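Local coordinates for protein GCN5-related N-acetyltransferase (Sphaerobacter thermophilus, PDB 3TT2) that probably transfers acyl groups from a coenzyme A donor to acceptor amines, as a GCN5-related N-acetyltransferase, at residues Trp154-Thr159 / Met304-Arg309; Ile158-Pro163 / Arg281-Ser286; Trp223-Glu228 / Thr237-Glu242; Gly247-Val252 / Glu270-Tyr275. One frame throughout, in Å; residues are numbered along the deposited sequence.

Interaction 1 of 4, residues Trp154-Thr159 / Met304-Arg309. With SO4 (sulfate ion), chain G.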
loop_
_atom_site.group_PDB
_atom_site.type_symbol
_atom_site.label_atom_id
_atom_site.label_comp_id
_atom_site.label_asym_id
_atom_site.label_seq_id
_atom_site.Cartn_x
_atom_site.Cartn_y
_atom_site.Cartn_z
ATOM N N TRP A 154 1.136 -3.749 -8.684
ATOM C CA TRP A 154 2.124 -2.971 -9.395
ATOM C C TRP A 154 2.270 -1.589 -8.790
ATOM O O TRP A 154 1.280 -0.871 -8.601
ATOM C CB TRP A 154 1.729 -2.832 -10.849
ATOM C CG TRP A 154 1.557 -4.113 -11.574
ATOM C CD1 TRP A 154 0.436 -4.871 -11.629
ATOM C CD2 TRP A 154 2.534 -4.779 -12.382
ATOM N NE1 TRP A 154 0.643 -5.969 -12.420
ATOM C CE2 TRP A 154 1.923 -5.941 -12.897
ATOM C CE3 TRP A 154 3.865 -4.507 -12.717
ATOM C CZ2 TRP A 154 2.591 -6.833 -13.724
ATOM C CZ3 TRP A 154 4.527 -5.396 -13.542
ATOM C CH2 TRP A 154 3.890 -6.545 -14.037
ATOM N N VAL A 155 3.508 -1.216 -8.492
ATOM C CA VAL A 155 3.801 0.150 -8.093
ATOM C C VAL A 155 4.257 0.969 -9.300
ATOM O O VAL A 155 5.336 0.732 -9.846
ATOM C CB VAL A 155 4.887 0.191 -7.032
ATOM C CG1 VAL A 155 4.977 1.571 -6.460
ATOM C CG2 VAL A 155 4.564 -0.818 -5.931
HETATM N N MSE A 156 3.434 1.937 -9.700
HETATM C CA MSE A 156 3.732 2.797 -10.842
HETATM C C MSE A 156 4.419 4.043 -10.324
HETATM O O MSE A 156 4.164 4.480 -9.209
HETATM C CB MSE A 156 2.460 3.159 -11.610
HETATM C CG MSE A 156 1.644 1.955 -12.020
HETATM SE SE MSE A 156 2.547 0.593 -13.145
HETATM C CE MSE A 156 2.810 1.604 -14.809
ATOM N N ALA A 157 5.340 4.582 -11.099
ATOM C CA ALA A 157 6.029 5.791 -10.674
ATOM C C ALA A 157 6.122 6.757 -11.841
ATOM O O ALA A 157 6.033 6.350 -13.005
ATOM C CB ALA A 157 7.368 5.441 -10.179
ATOM N N ILE A 158 6.234 8.043 -11.535
ATOM C CA ILE A 158 6.495 9.031 -12.585
ATOM C C ILE A 158 7.321 10.205 -12.061
ATOM O O ILE A 158 7.059 10.719 -10.977
ATOM C CB ILE A 158 5.190 9.549 -13.252
ATOM C CG1 ILE A 158 5.534 10.373 -14.492
ATOM C CG2 ILE A 158 4.335 10.330 -12.259
ATOM C CD1 ILE A 158 4.357 11.016 -15.188
ATOM N N THR A 159 8.286 10.657 -12.855
ATOM C CA THR A 159 9.210 11.707 -12.454
ATOM C C THR A 159 8.863 12.916 -13.278
ATOM O O THR A 159 8.907 12.835 -14.505
ATOM C CB THR A 159 10.613 11.309 -12.831
ATOM O OG1 THR A 159 11.077 10.306 -11.932
ATOM C CG2 THR A 159 11.548 12.472 -12.749
HETATM N N MSE A 304 3.289 7.017 -16.831
HETATM C CA MSE A 304 3.900 6.331 -15.743
HETATM C C MSE A 304 4.669 5.148 -16.262
HETATM O O MSE A 304 4.602 4.840 -17.445
HETATM C CB MSE A 304 2.836 5.913 -14.768
HETATM C CG MSE A 304 2.587 6.934 -13.695
HETATM SE SE MSE A 304 1.004 6.510 -12.680
HETATM C CE MSE A 304 -0.214 6.650 -14.165
ATOM N N HIS A 305 5.377 4.484 -15.355
ATOM C CA HIS A 305 6.223 3.348 -15.683
ATOM C C HIS A 305 6.309 2.441 -14.454
ATOM O O HIS A 305 5.899 2.826 -13.357
ATOM C CB HIS A 305 7.602 3.804 -16.122
ATOM C CG HIS A 305 8.450 4.305 -14.998
ATOM N ND1 HIS A 305 8.392 5.605 -14.544
ATOM C CD2 HIS A 305 9.364 3.672 -14.222
ATOM C CE1 HIS A 305 9.236 5.753 -13.540
ATOM N NE2 HIS A 305 9.834 4.595 -13.325
ATOM N N VAL A 306 6.792 1.223 -14.641
ATOM C CA VAL A 306 6.794 0.266 -13.547
ATOM C C VAL A 306 8.006 0.464 -12.616
ATOM O O VAL A 306 9.152 0.337 -13.024
ATOM C CB VAL A 306 6.751 -1.184 -14.101
ATOM C CG1 VAL A 306 6.769 -2.208 -12.998
ATOM C CG2 VAL A 306 5.515 -1.387 -14.934
ATOM N N LYS A 307 7.733 0.750 -11.348
ATOM C CA LYS A 307 8.781 0.809 -10.340
ATOM C C LYS A 307 9.091 -0.619 -9.912
ATOM O O LYS A 307 10.134 -1.168 -10.268
ATOM C CB LYS A 307 8.356 1.658 -9.136
ATOM C CG LYS A 307 9.458 1.879 -8.163
ATOM C CD LYS A 307 9.073 2.879 -7.105
ATOM C CE LYS A 307 10.271 3.240 -6.233
ATOM N NZ LYS A 307 9.838 3.704 -4.869
ATOM N N HIS A 308 8.185 -1.239 -9.166
ATOM C CA HIS A 308 8.340 -2.658 -8.839
ATOM C C HIS A 308 6.998 -3.393 -8.823
ATOM O O HIS A 308 5.934 -2.782 -8.853
ATOM C CB HIS A 308 9.181 -2.926 -7.575
ATOM C CG HIS A 308 9.096 -1.860 -6.528
ATOM N ND1 HIS A 308 10.203 -1.139 -6.127
ATOM C CD2 HIS A 308 8.069 -1.434 -5.761
ATOM C CE1 HIS A 308 9.845 -0.281 -5.190
ATOM N NE2 HIS A 308 8.561 -0.451 -4.932
ATOM N N ARG A 309 7.075 -4.717 -8.834
ATOM C CA ARG A 309 5.920 -5.591 -8.889
ATOM C C ARG A 309 5.938 -6.501 -7.673
ATOM O O ARG A 309 6.942 -7.154 -7.389
ATOM C CB ARG A 309 6.012 -6.457 -10.142
ATOM C CG ARG A 309 5.006 -7.609 -10.206
ATOM C CD ARG A 309 5.252 -8.408 -11.456
ATOM N NE ARG A 309 4.636 -9.725 -11.460
ATOM C CZ ARG A 309 5.296 -10.834 -11.769
ATOM N NH1 ARG A 309 6.590 -10.764 -12.070
ATOM N NH2 ARG A 309 4.670 -12.008 -11.772
HETATM S S SO4 G . 10.278 -6.498 -10.291
HETATM O O1 SO4 G . 9.206 -6.573 -11.287
HETATM O O2 SO4 G . 11.034 -5.255 -10.468
HETATM O O3 SO4 G . 9.708 -6.528 -8.947
HETATM O O4 SO4 G . 11.166 -7.648 -10.453
#
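A classic beta bulge marks this antiparallel pairing: K307 and H308 together face V155. The K307 N donates to V155 O (2.8 Å), and V155 N in turn donates to H308 O (2.9 Å, 165° at the hydrogen). Two residues further along, A157 N reaches H305 O at 2.9 Å, while H305 N returns a longer, more bent bond to A157 O. In the GNAT fold here, strand 305-316 lies between strands 125-132 and 148-159, and strand 282-290 flanks 148-159 on its other side. W154 and R309 run side by side. With its aliphatic chain extended from CG to NE, R309 lays CD over one face of the indole, 3.8 Å from the centre of the six-membered ring, a CH-pi contact; V306 CG1 comes in at the ring edge, 3.7 Å from W154 CE3. The two selenomethionines also meet, M304 SE lying 3.8 Å from M156 CB, and the M304 and I158 side chains cross at about a right angle, M304 CG nearest I158 CB. K307 carries its NZ away to a salt bridge with E284. The backbone N of R309 donates to O3 of a sulfate ion, probably from the crystallisation liquor, at 3.2 Å.

Interaction 2 of 4, residues Ile158-Pro163 / Arg281-Ser286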
loop_
_atom_site.group_PDB
_atom_site.type_symbol
_atom_site.label_atom_id
_atom_site.label_comp_id
_atom_site.label_asym_id
_atom_site.label_seq_id
_atom_site.Cartn_x
_atom_site.Cartn_y
_atom_site.Cartn_z
ATOM N N ILE A 158 6.234 8.043 -11.535
ATOM C CA ILE A 158 6.495 9.031 -12.585
ATOM C C ILE A 158 7.321 10.205 -12.061
ATOM O O ILE A 158 7.059 10.719 -10.977
ATOM C CB ILE A 158 5.190 9.549 -13.252
ATOM C CG1 ILE A 158 5.534 10.373 -14.492
ATOM C CG2 ILE A 158 4.335 10.330 -12.259
ATOM C CD1 ILE A 158 4.357 11.016 -15.188
ATOM N N THR A 159 8.286 10.657 -12.855
ATOM C CA THR A 159 9.210 11.707 -12.454
ATOM C C THR A 159 8.863 12.916 -13.278
ATOM O O THR A 159 8.907 12.835 -14.505
ATOM C CB THR A 159 10.613 11.309 -12.831
ATOM O OG1 THR A 159 11.077 10.306 -11.932
ATOM C CG2 THR A 159 11.548 12.472 -12.749
ATOM N N LEU A 160 8.479 14.033 -12.659
ATOM C CA LEU A 160 8.057 15.107 -13.515
ATOM C C LEU A 160 9.119 16.159 -13.569
ATOM O O LEU A 160 9.056 17.131 -12.809
ATOM C CB LEU A 160 6.864 15.741 -12.811
ATOM C CG LEU A 160 5.637 14.851 -12.535
ATOM C CD1 LEU A 160 4.734 15.417 -11.451
ATOM C CD2 LEU A 160 4.788 14.582 -13.789
ATOM N N ASP A 161 9.979 16.087 -14.587
ATOM C CA ASP A 161 11.009 17.100 -14.770
ATOM C C ASP A 161 10.573 18.034 -15.867
ATOM O O ASP A 161 11.217 19.033 -16.116
ATOM C CB ASP A 161 12.353 16.467 -15.149
ATOM C CG ASP A 161 13.017 15.743 -13.997
ATOM O OD1 ASP A 161 12.735 16.127 -12.839
ATOM O OD2 ASP A 161 13.826 14.805 -14.266
ATOM N N GLN A 162 9.470 17.686 -16.520
ATOM C CA GLN A 162 9.007 18.375 -17.707
ATOM C C GLN A 162 7.508 18.396 -17.614
ATOM O O GLN A 162 6.921 17.419 -17.169
ATOM C CB GLN A 162 9.369 17.572 -18.943
ATOM C CG GLN A 162 10.804 17.174 -19.002
ATOM C CD GLN A 162 11.429 17.557 -20.304
ATOM O OE1 GLN A 162 11.040 18.553 -20.912
ATOM N NE2 GLN A 162 12.404 16.767 -20.755
ATOM N N PRO A 163 6.876 19.487 -18.072
ATOM C CA PRO A 163 5.418 19.625 -17.965
ATOM C C PRO A 163 4.697 18.486 -18.648
ATOM O O PRO A 163 4.983 18.202 -19.805
ATOM C CB PRO A 163 5.119 20.945 -18.695
ATOM C CG PRO A 163 6.374 21.288 -19.451
ATOM C CD PRO A 163 7.509 20.661 -18.699
ATOM N N ARG A 281 8.583 16.317 -7.551
ATOM C CA ARG A 281 9.298 15.636 -8.611
ATOM C C ARG A 281 8.748 14.247 -8.882
ATOM O O ARG A 281 8.600 13.852 -10.034
ATOM C CB ARG A 281 10.793 15.578 -8.308
ATOM C CG ARG A 281 11.580 14.871 -9.373
ATOM C CD ARG A 281 12.924 15.502 -9.561
ATOM N NE ARG A 281 13.654 14.898 -10.676
ATOM C CZ ARG A 281 14.478 13.866 -10.545
ATOM N NH1 ARG A 281 14.665 13.324 -9.346
ATOM N NH2 ARG A 281 15.123 13.385 -11.605
ATOM N N GLU A 282 8.435 13.513 -7.824
ATOM C CA GLU A 282 8.048 12.130 -7.988
ATOM C C GLU A 282 6.671 11.843 -7.434
ATOM O O GLU A 282 6.347 12.216 -6.304
ATOM C CB GLU A 282 9.074 11.197 -7.354
ATOM C CG GLU A 282 10.417 11.251 -8.040
ATOM C CD GLU A 282 11.520 10.529 -7.276
ATOM O OE1 GLU A 282 11.227 9.897 -6.230
ATOM O OE2 GLU A 282 12.691 10.597 -7.732
ATOM N N VAL A 283 5.869 11.180 -8.264
ATOM C CA VAL A 283 4.566 10.646 -7.885
ATOM C C VAL A 283 4.516 9.129 -8.116
ATOM O O VAL A 283 5.067 8.593 -9.085
ATOM C CB VAL A 283 3.435 11.316 -8.665
ATOM C CG1 VAL A 283 2.091 10.827 -8.148
ATOM C CG2 VAL A 283 3.550 12.838 -8.548
ATOM N N GLU A 284 3.877 8.444 -7.187
ATOM C CA GLU A 284 3.740 7.014 -7.264
ATOM C C GLU A 284 2.312 6.666 -6.947
ATOM O O GLU A 284 1.594 7.443 -6.323
ATOM C CB GLU A 284 4.653 6.329 -6.249
ATOM C CG GLU A 284 6.128 6.453 -6.563
ATOM C CD GLU A 284 7.010 5.907 -5.465
ATOM O OE1 GLU A 284 6.538 5.803 -4.311
ATOM O OE2 GLU A 284 8.180 5.591 -5.757
ATOM N N LEU A 285 1.910 5.485 -7.389
ATOM C CA LEU A 285 0.672 4.882 -6.954
ATOM C C LEU A 285 0.779 3.381 -7.117
ATOM O O LEU A 285 1.790 2.848 -7.577
ATOM C CB LEU A 285 -0.521 5.435 -7.733
ATOM C CG LEU A 285 -0.550 5.275 -9.251
ATOM C CD1 LEU A 285 -1.037 3.900 -9.664
ATOM C CD2 LEU A 285 -1.429 6.334 -9.861
ATOM N N SER A 286 -0.298 2.707 -6.765
ATOM C CA SER A 286 -0.269 1.274 -6.673
ATOM C C SER A 286 -1.519 0.684 -7.337
ATOM O O SER A 286 -2.629 1.184 -7.149
ATOM C CB SER A 286 -0.186 0.904 -5.198
ATOM O OG SER A 286 -0.180 -0.486 -5.032
#
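D161 and R281 meet in a side-on, two-pronged salt bridge. NE of R281 gives its hydrogen to D161 OD1 at 2.7 Å and NH2 gives one to D161 OD2 at 3.3 Å; both oxygens use their syn lone pairs, and carboxylate and guanidinium planes lie only 12° apart. R281 gets there because CG starts opposite its backbone N (chi1 180°) and the chain then bends at chi2 (144°) and runs alongside T159. The methyl of T159, likewise set opposite its own N, lies over one guanidinium face, with CG2 3.8 Å from R281 NE. This polar cluster sits where strand 148-159 runs out beside the start of strand 282-290, an antiparallel pairing in the sheet of the GNAT fold. I158 and V283 form its hydrogen-bonded pair: I158 N to V283 O is 2.8 Å, and V283 N to I158 O is 3.0 Å and nearly straight. Past the strand end, L160 N still donates to R281 O (2.6 Å). I158 and V283 also lie alongside one another, I158 CG2 resting 3.8 Å from V283 CB, whereas L160 reaches V283 CG2 obliquely with CD1. Charge alone links R281 NH1 to E282 OE2, a long contact with the oxygen well out of the guanidinium plane and no N-H aimed at it.

Interaction 3 of 4, residues Trp223-Glu228 / Thr237-Glu242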
loop_
_atom_site.group_PDB
_atom_site.type_symbol
_atom_site.label_atom_id
_atom_site.label_comp_id
_atom_site.label_asym_id
_atom_site.label_seq_id
_atom_site.Cartn_x
_atom_site.Cartn_y
_atom_site.Cartn_z
ATOM N N TRP A 223 -6.942 16.902 -4.625
ATOM C CA TRP A 223 -8.123 16.073 -4.775
ATOM C C TRP A 223 -8.960 16.532 -5.958
ATOM O O TRP A 223 -9.669 17.535 -5.890
ATOM C CB TRP A 223 -8.972 16.131 -3.517
ATOM C CG TRP A 223 -8.502 15.220 -2.485
ATOM C CD1 TRP A 223 -7.231 14.766 -2.310
ATOM C CD2 TRP A 223 -9.298 14.594 -1.481
ATOM N NE1 TRP A 223 -7.183 13.904 -1.241
ATOM C CE2 TRP A 223 -8.442 13.778 -0.718
ATOM C CE3 TRP A 223 -10.655 14.649 -1.146
ATOM C CZ2 TRP A 223 -8.896 13.026 0.363
ATOM C CZ3 TRP A 223 -11.108 13.898 -0.073
ATOM C CH2 TRP A 223 -10.229 13.097 0.668
ATOM N N LEU A 224 -8.934 15.745 -7.023
ATOM C CA LEU A 224 -9.651 16.104 -8.232
ATOM C C LEU A 224 -10.856 15.224 -8.437
ATOM O O LEU A 224 -10.835 14.026 -8.153
ATOM C CB LEU A 224 -8.755 16.015 -9.457
ATOM C CG LEU A 224 -7.522 16.899 -9.422
ATOM C CD1 LEU A 224 -6.880 16.767 -10.760
ATOM C CD2 LEU A 224 -7.900 18.320 -9.183
ATOM N N LEU A 225 -11.913 15.848 -8.933
ATOM C CA LEU A 225 -13.154 15.178 -9.211
ATOM C C LEU A 225 -13.464 15.397 -10.689
ATOM O O LEU A 225 -13.405 16.523 -11.173
ATOM C CB LEU A 225 -14.259 15.798 -8.365
ATOM C CG LEU A 225 -13.990 16.055 -6.881
ATOM C CD1 LEU A 225 -15.249 16.577 -6.196
ATOM C CD2 LEU A 225 -13.490 14.814 -6.186
ATOM N N ALA A 226 -13.761 14.328 -11.419
ATOM C CA ALA A 226 -14.354 14.494 -12.730
ATOM C C ALA A 226 -15.848 14.726 -12.524
ATOM O O ALA A 226 -16.537 13.956 -11.848
ATOM C CB ALA A 226 -14.092 13.307 -13.605
ATOM N N VAL A 227 -16.335 15.826 -13.081
ATOM C CA VAL A 227 -17.697 16.253 -12.842
ATOM C C VAL A 227 -18.423 16.496 -14.149
ATOM O O VAL A 227 -17.949 17.249 -15.004
ATOM C CB VAL A 227 -17.724 17.512 -11.974
ATOM C CG1 VAL A 227 -19.110 18.078 -11.889
ATOM C CG2 VAL A 227 -17.223 17.175 -10.593
ATOM N N GLU A 228 -19.577 15.844 -14.293
ATOM C CA GLU A 228 -20.417 16.009 -15.469
ATOM C C GLU A 228 -21.138 17.345 -15.378
ATOM O O GLU A 228 -21.860 17.605 -14.417
ATOM C CB GLU A 228 -21.417 14.864 -15.572
ATOM C CG GLU A 228 -22.433 15.050 -16.694
ATOM C CD GLU A 228 -23.253 13.790 -16.985
ATOM O OE1 GLU A 228 -24.196 13.497 -16.203
ATOM O OE2 GLU A 228 -22.949 13.103 -17.999
ATOM N N THR A 237 -12.903 10.265 -9.553
ATOM C CA THR A 237 -12.054 10.930 -8.563
ATOM C C THR A 237 -10.614 10.507 -8.740
ATOM O O THR A 237 -10.330 9.383 -9.158
ATOM C CB THR A 237 -12.443 10.584 -7.102
ATOM O OG1 THR A 237 -12.228 9.187 -6.872
ATOM C CG2 THR A 237 -13.906 10.954 -6.784
ATOM N N CYS A 238 -9.711 11.440 -8.457
ATOM C CA CYS A 238 -8.334 11.104 -8.243
ATOM C C CYS A 238 -7.895 11.848 -6.998
ATOM O O CYS A 238 -7.751 13.068 -7.022
ATOM C CB CYS A 238 -7.521 11.585 -9.432
ATOM S SG CYS A 238 -5.849 10.967 -9.536
ATOM N N LEU A 239 -7.609 11.121 -5.926
ATOM C CA LEU A 239 -7.280 11.795 -4.696
ATOM C C LEU A 239 -5.815 11.574 -4.396
ATOM O O LEU A 239 -5.390 10.504 -3.945
ATOM C CB LEU A 239 -8.167 11.275 -3.578
ATOM C CG LEU A 239 -9.641 11.092 -3.966
ATOM C CD1 LEU A 239 -10.464 10.504 -2.834
ATOM C CD2 LEU A 239 -10.268 12.411 -4.438
ATOM N N GLY A 240 -5.052 12.643 -4.599
ATOM C CA GLY A 240 -3.628 12.623 -4.368
ATOM C C GLY A 240 -3.319 13.183 -3.002
ATOM O O GLY A 240 -4.145 13.843 -2.351
ATOM N N GLN A 241 -2.114 12.889 -2.552
ATOM C CA GLN A 241 -1.600 13.478 -1.337
ATOM C C GLN A 241 -0.115 13.722 -1.532
ATOM O O GLN A 241 0.487 13.188 -2.457
ATOM C CB GLN A 241 -1.839 12.542 -0.162
ATOM C CG GLN A 241 -1.180 11.219 -0.363
ATOM C CD GLN A 241 -1.406 10.277 0.780
ATOM O OE1 GLN A 241 -2.449 9.626 0.869
ATOM N NE2 GLN A 241 -0.421 10.184 1.664
ATOM N N GLU A 242 0.469 14.539 -0.667
ATOM C CA GLU A 242 1.908 14.785 -0.691
ATOM C C GLU A 242 2.551 14.404 0.640
ATOM O O GLU A 242 2.209 14.935 1.690
ATOM C CB GLU A 242 2.195 16.248 -0.999
ATOM C CG GLU A 242 3.628 16.499 -1.342
ATOM C CD GLU A 242 4.117 17.871 -0.919
ATOM O OE1 GLU A 242 3.613 18.888 -1.456
ATOM O OE2 GLU A 242 5.024 17.923 -0.055
#
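W223 and L239 face each other as a non-hydrogen-bonded pair in the beta hairpin of strands 223-228 and 233-243. L239 CB stands over the five-membered ring of the indole, 3.7 Å from its centre and 12° off the normal, in a CH-pi contact. From the same leucine, CD2 lies 3.8 Å from W223 CD2, so two carbons of one side chain serve the ring system. At the ring edge, in plane, the carbonyl oxygen of G240 approaches W223 CD1 to 3.2 Å. The indole turns this way because chi1 (-83°) places CG beside the backbone N and chi2 (27°) swings the ring across the neighbouring strand. Further along the same face, L225 CD2 meets T237 CG2 at 3.9 Å. An alanine in place of W223 would probably leave L239 without the surface it packs on and open a gap beside G240. Outside the pair, F178 meets the indole edge-to-face, and E216 and R217 touch it from a loop. L224 and C238 project from the opposite face, toward V271 of helix 263-278. Their backbones fix the register: L224 N donates to C238 O at 2.9 Å, and C238 N to L224 O at 2.8 Å, both bonds nearly straight.

Interaction 4 of 4, residues Gly247-Val252 / Glu270-Tyr275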
loop_
_atom_site.group_PDB
_atom_site.type_symbol
_atom_site.label_atom_id
_atom_site.label_comp_id
_atom_site.label_asym_id
_atom_site.label_seq_id
_atom_site.Cartn_x
_atom_site.Cartn_y
_atom_site.Cartn_z
ATOM N N GLY A 247 4.706 12.569 -4.107
ATOM C CA GLY A 247 3.270 12.387 -4.247
ATOM C C GLY A 247 2.811 10.948 -4.099
ATOM O O GLY A 247 3.509 10.015 -4.491
ATOM N N TRP A 248 1.616 10.759 -3.566
ATOM C CA TRP A 248 1.023 9.437 -3.584
ATOM C C TRP A 248 -0.422 9.580 -3.974
ATOM O O TRP A 248 -1.151 10.406 -3.415
ATOM C CB TRP A 248 1.136 8.719 -2.237
ATOM C CG TRP A 248 0.545 7.313 -2.287
ATOM C CD1 TRP A 248 -0.698 6.929 -1.874
ATOM C CD2 TRP A 248 1.173 6.128 -2.811
ATOM N NE1 TRP A 248 -0.878 5.583 -2.096
ATOM C CE2 TRP A 248 0.252 5.069 -2.676
ATOM C CE3 TRP A 248 2.422 5.864 -3.389
ATOM C CZ2 TRP A 248 0.545 3.762 -3.081
ATOM C CZ3 TRP A 248 2.714 4.564 -3.793
ATOM C CH2 TRP A 248 1.778 3.529 -3.635
ATOM N N ILE A 249 -0.831 8.779 -4.943
ATOM C CA ILE A 249 -2.217 8.786 -5.369
ATOM C C ILE A 249 -2.882 7.522 -4.873
ATOM O O ILE A 249 -2.585 6.419 -5.338
ATOM C CB ILE A 249 -2.344 8.917 -6.909
ATOM C CG1 ILE A 249 -1.666 10.193 -7.375
ATOM C CG2 ILE A 249 -3.786 8.958 -7.341
ATOM C CD1 ILE A 249 -1.599 10.294 -8.846
ATOM N N GLY A 250 -3.782 7.681 -3.914
ATOM C CA GLY A 250 -4.468 6.524 -3.393
ATOM C C GLY A 250 -5.380 5.888 -4.419
ATOM O O GLY A 250 -5.200 4.725 -4.789
ATOM N N SER A 251 -6.341 6.651 -4.927
ATOM C CA SER A 251 -7.317 6.050 -5.828
ATOM C C SER A 251 -7.678 6.929 -7.010
ATOM O O SER A 251 -8.170 8.042 -6.837
ATOM C CB SER A 251 -8.581 5.670 -5.043
ATOM O OG SER A 251 -9.226 6.817 -4.496
ATOM N N VAL A 252 -7.472 6.412 -8.209
ATOM C CA VAL A 252 -8.094 7.020 -9.367
ATOM C C VAL A 252 -9.207 6.077 -9.825
ATOM O O VAL A 252 -9.027 4.867 -9.828
ATOM C CB VAL A 252 -7.088 7.265 -10.484
ATOM C CG1 VAL A 252 -6.351 5.962 -10.841
ATOM C CG2 VAL A 252 -7.788 7.872 -11.687
ATOM N N GLU A 270 -4.310 15.545 -15.279
ATOM C CA GLU A 270 -4.588 16.756 -14.510
ATOM C C GLU A 270 -3.895 16.795 -13.128
ATOM O O GLU A 270 -3.326 17.831 -12.752
ATOM C CB GLU A 270 -6.092 16.974 -14.376
ATOM C CG GLU A 270 -6.486 18.288 -13.724
ATOM C CD GLU A 270 -6.780 19.408 -14.713
ATOM O OE1 GLU A 270 -6.391 20.559 -14.421
ATOM O OE2 GLU A 270 -7.406 19.156 -15.766
ATOM N N VAL A 271 -3.938 15.680 -12.391
ATOM C CA VAL A 271 -3.287 15.586 -11.076
ATOM C C VAL A 271 -1.786 15.783 -11.218
ATOM O O VAL A 271 -1.167 16.467 -10.416
ATOM C CB VAL A 271 -3.550 14.241 -10.367
ATOM C CG1 VAL A 271 -3.050 14.292 -8.972
ATOM C CG2 VAL A 271 -4.992 14.003 -10.283
ATOM N N PHE A 272 -1.212 15.194 -12.258
ATOM C CA PHE A 272 0.202 15.360 -12.538
ATOM C C PHE A 272 0.555 16.820 -12.815
ATOM O O PHE A 272 1.618 17.302 -12.441
ATOM C CB PHE A 272 0.630 14.454 -13.692
ATOM C CG PHE A 272 0.570 12.990 -13.355
ATOM C CD1 PHE A 272 0.417 12.582 -12.052
ATOM C CD2 PHE A 272 0.666 12.023 -14.347
ATOM C CE1 PHE A 272 0.368 11.237 -11.740
ATOM C CE2 PHE A 272 0.621 10.673 -14.041
ATOM C CZ PHE A 272 0.467 10.279 -12.742
ATOM N N GLY A 273 -0.343 17.534 -13.462
ATOM C CA GLY A 273 -0.079 18.925 -13.731
ATOM C C GLY A 273 -0.008 19.705 -12.441
ATOM O O GLY A 273 0.847 20.558 -12.288
ATOM N N VAL A 274 -0.903 19.405 -11.506
ATOM C CA VAL A 274 -0.917 20.086 -10.216
ATOM C C VAL A 274 0.375 19.834 -9.436
ATOM O O VAL A 274 0.950 20.758 -8.848
ATOM C CB VAL A 274 -2.096 19.635 -9.361
ATOM C CG1 VAL A 274 -1.935 20.139 -7.953
ATOM C CG2 VAL A 274 -3.409 20.111 -9.962
ATOM N N TYR A 275 0.829 18.582 -9.449
ATOM C CA TYR A 275 2.070 18.205 -8.788
ATOM C C TYR A 275 3.234 18.897 -9.453
ATOM O O TYR A 275 4.165 19.373 -8.785
ATOM C CB TYR A 275 2.311 16.700 -8.884
ATOM C CG TYR A 275 1.620 15.865 -7.842
ATOM C CD1 TYR A 275 1.946 15.979 -6.499
ATOM C CD2 TYR A 275 0.670 14.931 -8.207
ATOM C CE1 TYR A 275 1.310 15.198 -5.540
ATOM C CE2 TYR A 275 0.032 14.159 -7.270
ATOM C CZ TYR A 275 0.345 14.294 -5.936
ATOM O OH TYR A 275 -0.295 13.498 -5.012
#
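Apolar contacts carry the meeting of I249 with helix 263-278. I249 CD1 lies 3.6 Å from F272 CE1, the two side chains crossing at about a right angle, and the same methyl comes within 4.3 Å of V271 CG1. With CG1 of I249 beside its backbone N (chi1 -58°) and the chain extended beyond (chi2 173°), CD1 is carried out to the helix, where V271 and F272 both meet it. One step nearer the sheet, I249 CG1 stands 4.3 Å from Y275 CE2.

Ring against backbone is the second kind of contact. The Y275 ring reaches G247, whose CA is 3.7 Å from Y275 CE1, where glycine leaves room for the ring to come close. No hydrogen bond crosses between the two segments. The Y275 hydroxyl instead bonds to Q241 O on the adjoining strand 233-243, and this buried polar group is thus satisfied. A phenylalanine in place of Y275 would keep the ring but probably leave the Q241 carbonyl without that partner.

Within the helix, Y275 N donates to V271 O at 3.1 Å. Strand and helix run nearly opposite, their axes 156° apart and 10.7 Å at closest approach. Continued into strand 282-290, which lies parallel to strand 246-254, they make the beta-alpha-beta unit of the GNAT core, the unit that in GNAT relatives contributes to the acetyl-CoA site, and probably does so here.

Overall arrangement
Interactions 1 and 2 both use strand 148-159, paired with strand 305-316 on one side and strand 282-290 on the other; they share I158 and T159, their centres about 9 Å apart. Strand 282-290 also neighbours 246-254, and 233-243 leads on to interaction 3; centres lie about 9 Å apart for interactions 2 and 4, about 8 Å for 3 and 4. Helix 263-278 binds the group together: F272 packs on I158 and M304, V271 on C238. Along the chain, interaction 3 closes before interaction 4 opens, and both fall between the segments of interactions 1 and 2. Strands 148-159 and 305-316 are thus exchanged between earlier and later parts of the chain, pairing with 282-290 and 125-132 respectively.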